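Local coordinates for protein leucyl aminopeptidase (Trypanosoma brucei brucei, PDB 5NTD) that is an M17-family leucyl aminopeptidase that binds manganese ions and probably removes leucine and related residues from the N-termini of peptides, at residues 47-52 with 59-64; 63-68 with 142-147; 72-77 with 102-107. All blocks are in the same frame, centred on the assembly; numbering follows the deposited sequence.

Overall arrangement
All three interactions lie in the N-terminal, macro-type domain, about 30 Å from the chain centre, and work on one mixed sheet. Strands 140-145, 46-52 and 99-107 are consecutive, parallel neighbours in it. The chain from 59 to 77 packs against them in sequence: helix 59-62 on strand 46-52 (interaction 1), the following loop on strand 140-145 (interaction 2), then helix 69-77 on strand 99-107 (interaction 3). Interactions 1 and 2, whose centres lie about 4 Å apart, share R63 and L64; the centre of interaction 3 lies about 9 and 11 Å from theirs. Together they build a hydrophobic layer on one sheet face, whereas the manganese ligands belong to the catalytic domain.

Interaction 1. Residues 47-52 with 59-64; sequences AVLVGT and PAVQRL
L49 on strand 46-52 makes a small, wholly apolar contact with V61 and L64, where the short, weakly bonded helix 59-62 and the turn after it fold back over the sheet of the macro-type N-terminal domain. The leucine splits its two methyls between the partners. CD2 meets CG1 of V61 at 4.0 Å, and CD1 of L49 meets CD1 of L64 at the same separation, each pair crossing at a slant. With CG opposite the backbone nitrogen (chi1 175°), the L49 side chain is carried off the strand toward its partners; the CA atoms of L49 and V61 are still 9.4 Å apart. V61 and L64 present themselves side by side where the backbone turns between them, L64 N donating to V61 O over 3.0 Å. F144 of the neighbouring strand and L56, in the loop between the two segments, also pack against L49, while V48 and V50 are engaged with helix 120-131. With just 91 Å² buried and methyl groups alone in touch, the attraction here is non-directional: what the contact contributes is the removal of three aliphatic side chains from water, with no polar group to be satisfied between them.

Interaction 2. Residues 63-68 with 142-147; sequences RLPFYN and DVFVLS
F66 turns its ring edge toward the face of F144, an edge-to-face aromatic pair that pins a type I beta turn, L64 to Y67, onto strand 140-145 of the macro-like N-terminal domain. The ring centroids are 4.9 Å apart and the planes meet at 61°, tilted from a perfect T. CE2 of F66 is the leading atom, sitting over one face of F144 but displaced toward its rim. The F66 ring gets there from the crowded position between its own backbone N and carbonyl carbon (chi1 55°). The F144 ring, with CG opposite the carbonyl carbon, rises from the strand to meet the turn. Two aliphatic groups fill in beside the phenylalanines, both approaching F144 obliquely: P65 brings CG to within 4.2 Å of F144 CZ, and L64 puts its CD2 methyl 4.1 Å from F144 CD2. Y67 N donates to L64 O and closes the turn, and L64, P65 and F66 all direct their side chains to the strand. F144 is packed by further residues too, with Y34 making a second edge-to-face pair and V187 and L49 touching it from the adjoining strands. The nearest approach of the whole contact is F66 CE2 to F144 CD1, 3.4 Å.

Interaction 3. Residues 72-77 with 102-107; sequences AEAIER and VVVGEV
A74 and I75 of helix 69-77 rest on V104 of strand 99-107, a helix-on-sheet contact in the alpha/beta, macro-type fold of the N-terminal domain. Along the helix, E73 comes just before them; it leaves the strand alone, and its carboxylate is taken up by R77, one turn further on. A74 then comes down on the sheet: its CB touches CG2 of V104 at 3.7 Å, and the small methyl lets the backbones approach until the CA atoms of A74 and V104 are 6.5 Å apart. The same methyl also meets Y84 and V86 on strand 83-89, so A74 spans two antiparallel neighbours. I75 follows with CG1 opposite its carbonyl carbon (chi1 -68°), which sets that branch 4.0 Å from CG1 of V104; the two side chains cross at about a right angle. V104 thus divides its methyls, one for each helix residue, and every touching group is apolar and buried. R77 closes the segment, stretching back along the helix to E73. Both ends of this ion pair also meet the second subunit, where E73 packs on F99 and R77 on R101 of that chain. The acceptor oxygen, E73 OE2, lies close to the guanidinium plane of R77, 8° out of it. The N-H of R77 NE points almost straight at that oxygen, at 165°. It is the anti lone pair of E73 OE2 that receives it, with R77 NE 2.8 Å from E73 OE2.

Interaction 1. Residues 47-52 with 59-64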
loop_
_atom_site.group_PDB
_atom_site.type_symbol
_atom_site.label_atom_id
_atom_site.label_comp_id
_atom_site.label_asym_id
_atom_site.label_seq_id
_atom_site.Cartn_x
_atom_site.Cartn_y
_atom_site.Cartn_z
ATOM N N ALA G 47 -48.152 1.013 18.516
ATOM C CA ALA G 47 -48.231 2.476 18.441
ATOM C C ALA G 47 -46.927 3.075 18.879
ATOM O O ALA G 47 -46.284 2.581 19.827
ATOM C CB ALA G 47 -49.353 3.010 19.323
ATOM N N VAL G 48 -46.566 4.172 18.226
ATOM C CA VAL G 48 -45.296 4.856 18.503
ATOM C C VAL G 48 -45.589 6.268 18.978
ATOM O O VAL G 48 -46.412 6.963 18.391
ATOM C CB VAL G 48 -44.394 4.865 17.262
ATOM C CG1 VAL G 48 -43.004 5.409 17.593
ATOM C CG2 VAL G 48 -44.281 3.475 16.657
ATOM N N LEU G 49 -44.888 6.677 20.009
ATOM C CA LEU G 49 -44.979 8.015 20.507
ATOM C C LEU G 49 -43.600 8.661 20.576
ATOM O O LEU G 49 -42.746 8.224 21.356
ATOM C CB LEU G 49 -45.597 8.013 21.917
ATOM C CG LEU G 49 -45.663 9.378 22.641
ATOM C CD1 LEU G 49 -46.526 10.371 21.879
ATOM C CD2 LEU G 49 -46.176 9.209 24.065
ATOM N N VAL G 50 -43.398 9.719 19.798
ATOM C CA VAL G 50 -42.070 10.382 19.760
ATOM C C VAL G 50 -42.147 11.867 20.036
ATOM O O VAL G 50 -42.903 12.592 19.406
ATOM C CB VAL G 50 -41.210 10.090 18.491
ATOM C CG1 VAL G 50 -40.958 8.595 18.370
ATOM C CG2 VAL G 50 -41.882 10.542 17.237
ATOM N N GLY G 51 -41.303 12.306 20.947
ATOM C CA GLY G 51 -41.192 13.724 21.246
ATOM C C GLY G 51 -40.050 14.018 22.172
ATOM O O GLY G 51 -39.350 13.114 22.634
ATOM N N THR G 52 -39.854 15.295 22.457
ATOM C CA THR G 52 -38.793 15.715 23.393
ATOM C C THR G 52 -39.174 15.360 24.817
ATOM O O THR G 52 -40.336 15.064 25.110
ATOM C CB THR G 52 -38.528 17.215 23.316
ATOM O OG1 THR G 52 -39.732 17.934 23.650
ATOM C CG2 THR G 52 -38.079 17.626 21.899
ATOM N N PRO G 59 -49.420 17.876 29.436
ATOM C CA PRO G 59 -50.701 17.274 29.857
ATOM C C PRO G 59 -51.521 16.660 28.704
ATOM O O PRO G 59 -52.192 15.653 28.893
ATOM C CB PRO G 59 -51.445 18.454 30.462
ATOM C CG PRO G 59 -50.373 19.349 30.962
ATOM C CD PRO G 59 -49.216 19.202 30.032
ATOM N N ALA G 60 -51.407 17.228 27.509
ATOM C CA ALA G 60 -52.139 16.710 26.324
ATOM C C ALA G 60 -51.856 15.256 26.013
ATOM O O ALA G 60 -52.684 14.546 25.417
ATOM C CB ALA G 60 -51.825 17.561 25.099
ATOM N N VAL G 61 -50.651 14.838 26.349
ATOM C CA VAL G 61 -50.172 13.435 26.102
ATOM C C VAL G 61 -51.059 12.414 26.836
ATOM O O VAL G 61 -51.387 11.352 26.304
ATOM C CB VAL G 61 -48.674 13.254 26.511
ATOM C CG1 VAL G 61 -48.234 11.805 26.382
ATOM C CG2 VAL G 61 -47.780 14.102 25.617
ATOM N N GLN G 62 -51.437 12.766 28.064
ATOM C CA GLN G 62 -52.401 11.959 28.889
ATOM C C GLN G 62 -53.759 11.686 28.226
ATOM O O GLN G 62 -54.357 10.655 28.449
ATOM C CB GLN G 62 -52.669 12.637 30.223
ATOM C CG GLN G 62 -51.603 12.312 31.239
ATOM C CD GLN G 62 -51.671 13.227 32.420
ATOM O OE1 GLN G 62 -52.561 13.108 33.254
ATOM N NE2 GLN G 62 -50.731 14.179 32.496
ATOM N N ARG G 63 -54.169 12.583 27.350
ATOM C CA ARG G 63 -55.425 12.457 26.605
ATOM C C ARG G 63 -55.293 11.582 25.324
ATOM O O ARG G 63 -56.250 11.381 24.584
ATOM C CB ARG G 63 -55.947 13.870 26.279
ATOM N N LEU G 64 -54.105 11.054 25.059
ATOM C CA LEU G 64 -53.922 10.170 23.874
ATOM C C LEU G 64 -54.557 8.804 24.143
ATOM O O LEU G 64 -54.448 8.280 25.256
ATOM C CB LEU G 64 -52.434 10.055 23.490
ATOM C CG LEU G 64 -51.820 11.385 22.991
ATOM C CD1 LEU G 64 -50.339 11.215 22.738
ATOM C CD2 LEU G 64 -52.495 11.885 21.724
#

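Interaction 2. Residues 63-68 with 142-147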
loop_
_atom_site.group_PDB
_atom_site.type_symbol
_atom_site.label_atom_id
_atom_site.label_comp_id
_atom_site.label_asym_id
_atom_site.label_seq_id
_atom_site.Cartn_x
_atom_site.Cartn_y
_atom_site.Cartn_z
ATOM N N ARG G 63 -54.169 12.583 27.350
ATOM C CA ARG G 63 -55.425 12.457 26.605
ATOM C C ARG G 63 -55.293 11.582 25.324
ATOM O O ARG G 63 -56.250 11.381 24.584
ATOM C CB ARG G 63 -55.947 13.870 26.279
ATOM N N LEU G 64 -54.105 11.054 25.059
ATOM C CA LEU G 64 -53.922 10.170 23.874
ATOM C C LEU G 64 -54.557 8.804 24.143
ATOM O O LEU G 64 -54.448 8.280 25.256
ATOM C CB LEU G 64 -52.434 10.055 23.490
ATOM C CG LEU G 64 -51.820 11.385 22.991
ATOM C CD1 LEU G 64 -50.339 11.215 22.738
ATOM C CD2 LEU G 64 -52.495 11.885 21.724
ATOM N N PRO G 65 -55.175 8.198 23.124
ATOM C CA PRO G 65 -55.977 6.991 23.302
ATOM C C PRO G 65 -55.278 5.783 23.912
ATOM O O PRO G 65 -55.939 4.885 24.421
ATOM C CB PRO G 65 -56.442 6.656 21.878
ATOM C CG PRO G 65 -55.508 7.368 20.968
ATOM C CD PRO G 65 -55.081 8.596 21.716
ATOM N N PHE G 66 -53.961 5.737 23.826
ATOM C CA PHE G 66 -53.180 4.562 24.303
ATOM C C PHE G 66 -52.588 4.811 25.675
ATOM O O PHE G 66 -51.877 3.963 26.192
ATOM C CB PHE G 66 -52.067 4.183 23.288
ATOM C CG PHE G 66 -51.142 5.320 22.965
ATOM C CD1 PHE G 66 -50.105 5.644 23.809
ATOM C CD2 PHE G 66 -51.369 6.113 21.833
ATOM C CE1 PHE G 66 -49.279 6.723 23.531
ATOM C CE2 PHE G 66 -50.557 7.201 21.553
ATOM C CZ PHE G 66 -49.509 7.509 22.394
ATOM N N TYR G 67 -52.768 6.006 26.203
ATOM C CA TYR G 67 -52.023 6.410 27.402
ATOM C C TYR G 67 -52.564 5.665 28.598
ATOM O O TYR G 67 -53.748 5.488 28.727
ATOM C CB TYR G 67 -52.108 7.916 27.657
ATOM C CG TYR G 67 -51.144 8.433 28.713
ATOM C CD1 TYR G 67 -51.495 8.494 30.047
ATOM C CD2 TYR G 67 -49.875 8.890 28.354
ATOM C CE1 TYR G 67 -50.603 8.981 31.007
ATOM C CE2 TYR G 67 -48.977 9.384 29.304
ATOM C CZ TYR G 67 -49.351 9.426 30.628
ATOM O OH TYR G 67 -48.447 9.889 31.549
ATOM N N ASN G 68 -51.668 5.216 29.449
ATOM C CA ASN G 68 -52.026 4.601 30.719
ATOM C C ASN G 68 -50.802 4.646 31.631
ATOM O O ASN G 68 -49.796 5.231 31.259
ATOM C CB ASN G 68 -52.563 3.189 30.502
ATOM C CG ASN G 68 -51.469 2.152 30.350
ATOM O OD1 ASN G 68 -50.295 2.476 30.185
ATOM N ND2 ASN G 68 -51.856 0.886 30.399
ATOM N N ASP G 142 -49.587 3.550 13.949
ATOM C CA ASP G 142 -49.856 4.928 14.331
ATOM C C ASP G 142 -48.593 5.501 14.963
ATOM O O ASP G 142 -48.076 4.979 15.923
ATOM C CB ASP G 142 -51.026 5.047 15.299
ATOM C CG ASP G 142 -52.336 4.543 14.705
ATOM O OD1 ASP G 142 -52.602 4.760 13.501
ATOM O OD2 ASP G 142 -53.124 3.963 15.468
ATOM N N VAL G 143 -48.077 6.551 14.338
ATOM C CA VAL G 143 -46.896 7.264 14.835
ATOM C C VAL G 143 -47.341 8.629 15.294
ATOM O O VAL G 143 -47.555 9.564 14.513
ATOM C CB VAL G 143 -45.788 7.375 13.772
ATOM C CG1 VAL G 143 -44.525 7.943 14.373
ATOM C CG2 VAL G 143 -45.493 6.015 13.171
ATOM N N PHE G 144 -47.438 8.747 16.601
ATOM C CA PHE G 144 -47.852 10.004 17.240
ATOM C C PHE G 144 -46.612 10.824 17.494
ATOM O O PHE G 144 -45.728 10.435 18.268
ATOM C CB PHE G 144 -48.557 9.758 18.569
ATOM C CG PHE G 144 -49.909 9.113 18.429
ATOM C CD1 PHE G 144 -50.035 7.741 18.279
ATOM C CD2 PHE G 144 -51.075 9.894 18.464
ATOM C CE1 PHE G 144 -51.281 7.161 18.154
ATOM C CE2 PHE G 144 -52.331 9.311 18.344
ATOM C CZ PHE G 144 -52.428 7.949 18.176
ATOM N N VAL G 145 -46.542 11.965 16.822
ATOM C CA VAL G 145 -45.389 12.868 16.974
ATOM C C VAL G 145 -45.864 14.091 17.727
ATOM O O VAL G 145 -46.927 14.610 17.457
ATOM C CB VAL G 145 -44.734 13.246 15.623
ATOM C CG1 VAL G 145 -44.348 11.990 14.855
ATOM C CG2 VAL G 145 -45.640 14.082 14.752
ATOM N N LEU G 146 -45.044 14.557 18.646
ATOM C CA LEU G 146 -45.386 15.716 19.463
ATOM C C LEU G 146 -44.852 17.037 18.901
ATOM O O LEU G 146 -45.151 18.092 19.437
ATOM C CB LEU G 146 -44.942 15.510 20.896
ATOM C CG LEU G 146 -45.517 14.222 21.499
ATOM C CD1 LEU G 146 -45.047 14.063 22.935
ATOM C CD2 LEU G 146 -47.031 14.176 21.445
ATOM N N SER G 147 -44.068 16.961 17.841
ATOM C CA SER G 147 -43.574 18.150 17.140
ATOM C C SER G 147 -44.568 18.543 16.093
ATOM O O SER G 147 -45.243 17.701 15.515
ATOM C CB SER G 147 -42.221 17.888 16.464
ATOM O OG SER G 147 -41.866 18.927 15.549
#

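Interaction 3. Residues 72-77 with 102-107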
loop_
_atom_site.group_PDB
_atom_site.type_symbol
_atom_site.label_atom_id
_atom_site.label_comp_id
_atom_site.label_asym_id
_atom_site.label_seq_id
_atom_site.Cartn_x
_atom_site.Cartn_y
_atom_site.Cartn_z
ATOM N N ALA G 72 -46.833 6.017 30.988
ATOM C CA ALA G 72 -46.256 7.053 31.851
ATOM C C ALA G 72 -44.901 6.592 32.374
ATOM O O ALA G 72 -43.935 7.368 32.432
ATOM C CB ALA G 72 -47.176 7.379 33.022
ATOM N N GLU G 73 -44.833 5.330 32.758
ATOM C CA GLU G 73 -43.548 4.763 33.260
ATOM C C GLU G 73 -42.507 4.683 32.113
ATOM O O GLU G 73 -41.317 4.929 32.327
ATOM C CB GLU G 73 -43.752 3.399 33.889
ATOM C CG GLU G 73 -42.529 2.818 34.588
ATOM C CD GLU G 73 -42.022 3.639 35.755
ATOM O OE1 GLU G 73 -42.752 4.546 36.186
ATOM O OE2 GLU G 73 -40.884 3.420 36.238
ATOM N N ALA G 74 -42.972 4.363 30.914
ATOM C CA ALA G 74 -42.082 4.332 29.740
ATOM C C ALA G 74 -41.433 5.689 29.525
ATOM O O ALA G 74 -40.243 5.798 29.241
ATOM C CB ALA G 74 -42.829 3.921 28.488
ATOM N N ILE G 75 -42.236 6.719 29.704
ATOM C CA ILE G 75 -41.758 8.123 29.589
ATOM C C ILE G 75 -40.684 8.464 30.643
ATOM O O ILE G 75 -39.692 9.120 30.338
ATOM C CB ILE G 75 -42.937 9.100 29.594
ATOM C CG1 ILE G 75 -43.733 8.905 28.303
ATOM C CG2 ILE G 75 -42.456 10.544 29.698
ATOM C CD1 ILE G 75 -45.088 9.558 28.340
ATOM N N GLU G 76 -40.833 7.923 31.840
ATOM C CA GLU G 76 -39.773 8.061 32.881
ATOM C C GLU G 76 -38.497 7.297 32.576
ATOM O O GLU G 76 -37.409 7.730 32.888
ATOM C CB GLU G 76 -40.245 7.601 34.271
ATOM C CG GLU G 76 -41.303 8.493 34.900
ATOM C CD GLU G 76 -40.886 9.965 34.904
ATOM O OE1 GLU G 76 -39.702 10.262 35.221
ATOM O OE2 GLU G 76 -41.746 10.813 34.572
ATOM N N ARG G 77 -38.664 6.124 32.004
ATOM C CA ARG G 77 -37.546 5.164 31.852
ATOM C C ARG G 77 -36.744 5.316 30.554
ATOM O O ARG G 77 -35.594 4.911 30.481
ATOM C CB ARG G 77 -38.056 3.715 32.002
ATOM C CG ARG G 77 -38.322 3.331 33.451
ATOM C CD ARG G 77 -38.980 1.968 33.537
ATOM N NE ARG G 77 -39.341 1.574 34.905
ATOM C CZ ARG G 77 -38.844 0.531 35.579
ATOM N NH1 ARG G 77 -39.254 0.324 36.817
ATOM N NH2 ARG G 77 -37.949 -0.299 35.049
ATOM N N VAL G 102 -46.740 -0.208 22.947
ATOM C CA VAL G 102 -46.531 1.231 22.812
ATOM C C VAL G 102 -45.060 1.530 22.997
ATOM O O VAL G 102 -44.506 1.233 24.049
ATOM C CB VAL G 102 -47.318 2.057 23.862
ATOM C CG1 VAL G 102 -47.029 3.543 23.714
ATOM C CG2 VAL G 102 -48.804 1.825 23.695
ATOM N N VAL G 103 -44.449 2.096 21.957
ATOM C CA VAL G 103 -43.003 2.406 21.982
ATOM C C VAL G 103 -42.811 3.879 22.059
ATOM O O VAL G 103 -43.221 4.616 21.178
ATOM C CB VAL G 103 -42.252 1.888 20.743
ATOM C CG1 VAL G 103 -40.764 2.203 20.839
ATOM C CG2 VAL G 103 -42.448 0.384 20.604
ATOM N N VAL G 104 -42.227 4.294 23.162
ATOM C CA VAL G 104 -41.940 5.720 23.402
ATOM C C VAL G 104 -40.487 6.003 22.941
ATOM O O VAL G 104 -39.590 5.205 23.226
ATOM C CB VAL G 104 -42.065 6.081 24.881
ATOM C CG1 VAL G 104 -41.682 7.516 25.124
ATOM C CG2 VAL G 104 -43.480 5.844 25.358
ATOM N N GLY G 105 -40.298 7.139 22.280
ATOM C CA GLY G 105 -38.972 7.602 21.871
ATOM C C GLY G 105 -38.735 9.043 22.205
ATOM O O GLY G 105 -39.569 9.882 21.918
ATOM N N GLU G 106 -37.606 9.309 22.836
ATOM C CA GLU G 106 -37.250 10.660 23.284
ATOM C C GLU G 106 -36.286 11.321 22.293
ATOM O O GLU G 106 -35.153 10.884 22.101
ATOM C CB GLU G 106 -36.662 10.683 24.717
ATOM C CG GLU G 106 -36.464 12.092 25.280
ATOM C CD GLU G 106 -35.817 12.102 26.658
ATOM O OE1 GLU G 106 -36.254 11.331 27.529
ATOM O OE2 GLU G 106 -34.849 12.891 26.870
ATOM N N VAL G 107 -36.746 12.426 21.745
ATOM C CA VAL G 107 -35.948 13.283 20.842
ATOM C C VAL G 107 -35.151 14.316 21.651
ATOM O O VAL G 107 -35.722 15.015 22.481
ATOM C CB VAL G 107 -36.848 14.039 19.854
ATOM C CG1 VAL G 107 -36.018 14.826 18.852
ATOM C CG2 VAL G 107 -37.768 13.065 19.138
#